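Local coordinates for transcriptional regulator (AraC-type DNA-binding domain-containing proteins) (Chromobacterium violaceum, PDB 3OIO), which probably binds specific DNA sequences as a transcription factor of the AraC family, this chain being its C-terminal helix-turn-helix DNA-binding domain, at residues A[11-16]-A[53-58]; A[25-30]-A[35-40]. All blocks are in the same frame, centred on the assembly; numbering follows the deposited sequence.

Interaction 1: residues A[11-16]-A[53-58]; sequences EAVSLM and SKYYLE
Met16, a selenomethionine here, reaches two tyrosine rings with a single selenium atom: SE lies over one face of Tyr56, 4.6 Å from the ring centroid and 17° off the normal, and meets Tyr55 obliquely. On the Tyr55 side SE is 4.2 Å from CD2. Both are Met-aromatic contacts. CB and CG of Met16 lie over the same Tyr56 face, CB 3.6 Å from Tyr56 CE1 at the phenolic end and CG 3.9 Å from the ring centroid as a CH-pi contact. A bend at the last torsion brings the terminal methyl down toward the ring plane, just beyond the CG-CD2 rim, with Met16 CE 3.7 Å from Tyr56 CD2.

Val13, one turn earlier on its helix, meets the outer end of Tyr55 with both methyls: CG2 comes within 3.9 Å of CE2, and CG1 within 3.8 Å of the phenolic OH. Tyr55 reaches that far because its ring leaves the backbone with CG anti to N (chi1 -175°). No hydrogen bond joins the two segments. The Tyr56 hydroxyl is instead held by the carbonyl of Asn19 and the amide N of Leu24, so the ring that carries Met16 is also tied to the chain after the first helix.

The contact packs the N-terminal helix 7-17 onto the start of the long helix 52-70, beside the first helix-turn-helix; the axes of the short segments approach to 10.9 Å at 47°. Phe44 of helix 37-47 packs on Val13 and Met16, while Ile29 of helix 26-33 also covers Met16.

Interaction 2: residues A[25-30]-A[35-40]; sequences STDDIA and VSRRQL
Val35 meets the preceding helix through its backbone, its N donating to Ala30 O at 3.1 Å, while CG2 lies beside the Ala30 methyl, which also packs 3.3 Å from Val35 O. Ser36 then starts the next helix as its N-cap: OG accepts from Gln39 N, and Gln39 OE1 takes the Ser36 N-H in return at a nearly straight 170°, a reciprocal capping box.

Arg37 extends along the outer side, its CG beside the Thr26 methyl and its NH1 in a long salt bridge of 3.5 Å to Asp27 OD2. The carboxylate oxygen sits at the guanidinium edge, with the two planes 82° apart; NE turns to Glu41 in a second salt bridge. Leu40 closes the segment on the buried side. With CG opposite the backbone N (chi1 -175°), its CD2 is carried in among Thr26 CG2 at 3.8 Å, Ile29 and the Ala30 methyl.

This turn joins helices 26-33 and 37-47, consistent with the first helix-turn-helix of an AraC-type domain. Helix 7-17 packs on Ile29 and Leu40 through Ala12, and helix 52-70 reaches Thr26 and Ile29 through Pro52 and Tyr56.

Overall arrangement
Both contacts are partly buried, but the centre of interaction 1 lies about 6 Å from the centre of the chain and that of interaction 2 about 17 Å, with an exposed Arg37 on its outer side. Along the sequence, interaction 2 is nested within the loop closed by interaction 1: the helix-turn-helix pair 26-33 and 37-47 lies between helices 7-17 and 52-70 and packs on both. Across its segments interaction 1 is apolar and aromatic, whereas interaction 2 grades from a buried aliphatic side to a charged outer edge and adds a backbone hydrogen bond. The two share one hydrophobic interior, in which Ile29 packs on both Met16 and Tyr56.

Interaction 1: residues A[11-16]-A[53-58]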
loop_
_atom_site.group_PDB
_atom_site.type_symbol
_atom_site.label_atom_id
_atom_site.label_comp_id
_atom_site.label_asym_id
_atom_site.label_seq_id
_atom_site.Cartn_x
_atom_site.Cartn_y
_atom_site.Cartn_z
ATOM N N GLU A 11 14.265 -3.882 3.249
ATOM C CA GLU A 11 14.479 -2.588 3.894
ATOM C C GLU A 11 13.543 -1.538 3.291
ATOM O O GLU A 11 12.898 -0.765 4.006
ATOM C CB GLU A 11 15.932 -2.145 3.731
ATOM C CG GLU A 11 16.247 -0.872 4.466
ATOM C CD GLU A 11 17.699 -0.421 4.298
ATOM O OE1 GLU A 11 18.577 -1.213 3.887
ATOM O OE2 GLU A 11 17.959 0.759 4.578
ATOM N N ALA A 12 13.484 -1.522 1.962
ATOM C CA ALA A 12 12.601 -0.576 1.259
ATOM C C ALA A 12 11.147 -0.804 1.682
ATOM O O ALA A 12 10.409 0.155 1.947
ATOM C CB ALA A 12 12.753 -0.717 -0.258
ATOM N N VAL A 13 10.719 -2.060 1.753
ATOM C CA VAL A 13 9.340 -2.308 2.135
ATOM C C VAL A 13 9.077 -1.856 3.580
ATOM O O VAL A 13 8.035 -1.265 3.863
ATOM C CB VAL A 13 8.982 -3.809 1.963
ATOM C CG1 VAL A 13 7.647 -4.152 2.680
ATOM C CG2 VAL A 13 8.926 -4.130 0.434
ATOM N N SER A 14 10.029 -2.096 4.480
ATOM C CA SER A 14 9.870 -1.635 5.865
ATOM C C SER A 14 9.767 -0.116 5.948
ATOM O O SER A 14 8.958 0.420 6.714
ATOM C CB SER A 14 11.037 -2.137 6.737
ATOM O OG SER A 14 10.894 -3.536 6.923
ATOM N N LEU A 15 10.563 0.581 5.132
ATOM C CA LEU A 15 10.496 2.023 5.112
ATOM C C LEU A 15 9.132 2.478 4.593
ATOM O O LEU A 15 8.508 3.392 5.163
ATOM C CB LEU A 15 11.613 2.560 4.231
ATOM C CG LEU A 15 11.687 4.068 4.093
ATOM C CD1 LEU A 15 11.917 4.746 5.474
ATOM C CD2 LEU A 15 12.837 4.378 3.110
HETATM N N MSE A 16 8.646 1.822 3.538
HETATM C CA MSE A 16 7.311 2.188 3.003
HETATM C C MSE A 16 6.228 1.980 4.076
HETATM O O MSE A 16 5.329 2.806 4.206
HETATM C CB MSE A 16 6.971 1.379 1.746
HETATM C CG MSE A 16 7.929 1.697 0.585
HETATM SE SE MSE A 16 7.696 0.321 -0.751
HETATM C CE MSE A 16 7.717 1.198 -2.360
ATOM N N SER A 53 6.048 1.970 -7.036
ATOM C CA SER A 53 4.856 2.795 -6.819
ATOM C C SER A 53 3.601 1.928 -6.725
ATOM O O SER A 53 2.668 2.222 -5.959
ATOM C CB SER A 53 4.715 3.838 -7.932
ATOM O OG SER A 53 4.590 3.183 -9.168
ATOM N N LYS A 54 3.572 0.855 -7.497
ATOM C CA LYS A 54 2.403 -0.038 -7.459
ATOM C C LYS A 54 2.373 -0.902 -6.218
ATOM O O LYS A 54 1.290 -1.097 -5.622
ATOM C CB LYS A 54 2.296 -0.855 -8.744
ATOM C CG LYS A 54 1.915 0.070 -9.912
ATOM C CD LYS A 54 1.848 -0.669 -11.241
ATOM C CE LYS A 54 1.531 0.322 -12.379
ATOM N NZ LYS A 54 1.334 -0.332 -13.724
ATOM N N TYR A 55 3.549 -1.345 -5.755
ATOM C CA TYR A 55 3.584 -2.062 -4.487
ATOM C C TYR A 55 3.156 -1.101 -3.348
ATOM O O TYR A 55 2.438 -1.483 -2.422
ATOM C CB TYR A 55 4.992 -2.655 -4.220
ATOM C CG TYR A 55 4.999 -3.484 -2.979
ATOM C CD1 TYR A 55 4.690 -4.841 -3.015
ATOM C CD2 TYR A 55 5.240 -2.877 -1.734
ATOM C CE1 TYR A 55 4.644 -5.596 -1.824
ATOM C CE2 TYR A 55 5.185 -3.604 -0.551
ATOM C CZ TYR A 55 4.912 -4.967 -0.604
ATOM O OH TYR A 55 4.854 -5.690 0.569
ATOM N N TYR A 56 3.600 0.150 -3.419
ATOM C CA TYR A 56 3.230 1.129 -2.378
ATOM C C TYR A 56 1.703 1.321 -2.325
ATOM O O TYR A 56 1.099 1.413 -1.237
ATOM C CB TYR A 56 3.925 2.476 -2.674
ATOM C CG TYR A 56 4.442 3.210 -1.448
ATOM C CD1 TYR A 56 3.816 3.063 -0.183
ATOM C CD2 TYR A 56 5.527 4.094 -1.561
ATOM C CE1 TYR A 56 4.313 3.744 0.947
ATOM C CE2 TYR A 56 6.028 4.787 -0.446
ATOM C CZ TYR A 56 5.409 4.629 0.791
ATOM O OH TYR A 56 5.913 5.335 1.850
ATOM N N LEU A 57 1.085 1.354 -3.493
ATOM C CA LEU A 57 -0.379 1.426 -3.562
ATOM C C LEU A 57 -0.982 0.164 -2.902
ATOM O O LEU A 57 -1.945 0.272 -2.132
ATOM C CB LEU A 57 -0.844 1.533 -5.008
ATOM C CG LEU A 57 -2.380 1.556 -5.185
ATOM C CD1 LEU A 57 -3.027 2.774 -4.467
ATOM C CD2 LEU A 57 -2.758 1.519 -6.718
ATOM N N GLU A 58 -0.436 -1.022 -3.205
ATOM C CA GLU A 58 -0.949 -2.236 -2.549
ATOM C C GLU A 58 -0.868 -2.133 -1.019
ATOM O O GLU A 58 -1.779 -2.549 -0.308
ATOM C CB GLU A 58 -0.153 -3.480 -2.952
ATOM C CG GLU A 58 -0.216 -3.844 -4.409
ATOM C CD GLU A 58 0.605 -5.107 -4.672
ATOM O OE1 GLU A 58 0.431 -6.105 -3.947
ATOM O OE2 GLU A 58 1.459 -5.092 -5.583
#

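Interaction 2: residues A[25-30]-A[35-40]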
loop_
_atom_site.group_PDB
_atom_site.type_symbol
_atom_site.label_atom_id
_atom_site.label_comp_id
_atom_site.label_asym_id
_atom_site.label_seq_id
_atom_site.Cartn_x
_atom_site.Cartn_y
_atom_site.Cartn_z
ATOM N N SER A 25 8.237 9.351 -2.063
ATOM C CA SER A 25 8.444 9.097 -3.465
ATOM C C SER A 25 9.373 7.883 -3.636
ATOM O O SER A 25 10.169 7.561 -2.736
ATOM C CB SER A 25 9.055 10.335 -4.144
ATOM O OG SER A 25 10.396 10.479 -3.710
ATOM N N THR A 26 9.318 7.241 -4.806
ATOM C CA THR A 26 10.261 6.125 -5.104
ATOM C C THR A 26 11.721 6.582 -4.982
ATOM O O THR A 26 12.568 5.866 -4.436
ATOM C CB THR A 26 10.049 5.667 -6.582
ATOM O OG1 THR A 26 8.761 5.115 -6.679
ATOM C CG2 THR A 26 11.062 4.574 -6.956
ATOM N N ASP A 27 12.003 7.795 -5.477
ATOM C CA ASP A 27 13.346 8.339 -5.352
ATOM C C ASP A 27 13.780 8.448 -3.909
ATOM O O ASP A 27 14.933 8.147 -3.599
ATOM C CB ASP A 27 13.430 9.715 -6.004
ATOM C CG ASP A 27 12.845 9.711 -7.433
ATOM O OD1 ASP A 27 11.655 9.369 -7.608
ATOM O OD2 ASP A 27 13.549 10.021 -8.382
ATOM N N ASP A 28 12.885 8.930 -3.046
ATOM C CA ASP A 28 13.214 9.040 -1.630
ATOM C C ASP A 28 13.422 7.692 -0.964
ATOM O O ASP A 28 14.330 7.558 -0.115
ATOM C CB ASP A 28 12.175 9.865 -0.865
ATOM C CG ASP A 28 12.432 11.364 -1.000
ATOM O OD1 ASP A 28 13.468 11.778 -1.593
ATOM O OD2 ASP A 28 11.619 12.156 -0.494
ATOM N N ILE A 29 12.636 6.682 -1.344
ATOM C CA ILE A 29 12.884 5.335 -0.801
ATOM C C ILE A 29 14.294 4.895 -1.189
ATOM O O ILE A 29 15.070 4.417 -0.345
ATOM C CB ILE A 29 11.897 4.301 -1.345
ATOM C CG1 ILE A 29 10.453 4.686 -1.005
ATOM C CG2 ILE A 29 12.212 2.885 -0.787
ATOM C CD1 ILE A 29 9.468 3.954 -1.857
ATOM N N ALA A 30 14.630 5.065 -2.468
ATOM C CA ALA A 30 15.961 4.679 -2.944
ATOM C C ALA A 30 17.078 5.443 -2.222
ATOM O O ALA A 30 18.079 4.816 -1.820
ATOM C CB ALA A 30 16.084 4.875 -4.466
ATOM N N VAL A 35 20.329 2.834 -2.611
ATOM C CA VAL A 35 20.505 2.278 -3.958
ATOM C C VAL A 35 20.034 3.310 -4.966
ATOM O O VAL A 35 19.335 4.261 -4.581
ATOM C CB VAL A 35 19.727 0.932 -4.153
ATOM C CG1 VAL A 35 20.252 -0.140 -3.183
ATOM C CG2 VAL A 35 18.175 1.113 -3.996
ATOM N N SER A 36 20.395 3.152 -6.245
ATOM C CA SER A 36 19.831 4.059 -7.251
ATOM C C SER A 36 18.364 3.780 -7.488
ATOM O O SER A 36 17.857 2.703 -7.137
ATOM C CB SER A 36 20.570 3.915 -8.590
ATOM O OG SER A 36 20.227 2.643 -9.157
ATOM N N ARG A 37 17.678 4.742 -8.099
ATOM C CA ARG A 37 16.291 4.510 -8.446
ATOM C C ARG A 37 16.145 3.255 -9.346
ATOM O O ARG A 37 15.259 2.411 -9.139
ATOM C CB ARG A 37 15.670 5.771 -9.080
ATOM C CG ARG A 37 14.252 5.480 -9.477
ATOM C CD ARG A 37 13.543 6.728 -9.914
ATOM N NE ARG A 37 12.517 6.392 -10.867
ATOM C CZ ARG A 37 11.751 7.297 -11.452
ATOM N NH1 ARG A 37 11.836 8.559 -11.087
ATOM N NH2 ARG A 37 10.841 6.922 -12.328
ATOM N N ARG A 38 17.001 3.151 -10.363
ATOM C CA ARG A 38 16.974 2.012 -11.264
ATOM C C ARG A 38 17.146 0.698 -10.500
ATOM O O ARG A 38 16.456 -0.289 -10.772
ATOM C CB ARG A 38 18.049 2.179 -12.329
ATOM C CG ARG A 38 18.095 1.058 -13.324
ATOM C CD ARG A 38 19.075 1.525 -14.361
ATOM N NE ARG A 38 19.402 0.570 -15.372
ATOM C CZ ARG A 38 20.372 0.784 -16.261
ATOM N NH1 ARG A 38 21.101 1.924 -16.221
ATOM N NH2 ARG A 38 20.621 -0.135 -17.188
ATOM N N GLN A 39 18.080 0.687 -9.560
ATOM C CA GLN A 39 18.307 -0.526 -8.775
ATOM C C GLN A 39 17.111 -0.873 -7.907
ATOM O O GLN A 39 16.786 -2.042 -7.761
ATOM C CB GLN A 39 19.541 -0.366 -7.916
ATOM C CG GLN A 39 20.777 -0.412 -8.794
ATOM C CD GLN A 39 22.035 0.045 -8.135
ATOM O OE1 GLN A 39 22.045 0.744 -7.068
ATOM N NE2 GLN A 39 23.155 -0.337 -8.776
ATOM N N LEU A 40 16.434 0.137 -7.357
ATOM C CA LEU A 40 15.275 -0.134 -6.528
ATOM C C LEU A 40 14.183 -0.739 -7.419
ATOM O O LEU A 40 13.514 -1.720 -7.050
ATOM C CB LEU A 40 14.754 1.166 -5.878
ATOM C CG LEU A 40 13.586 0.942 -4.891
ATOM C CD1 LEU A 40 14.033 0.174 -3.629
ATOM C CD2 LEU A 40 12.939 2.293 -4.541
#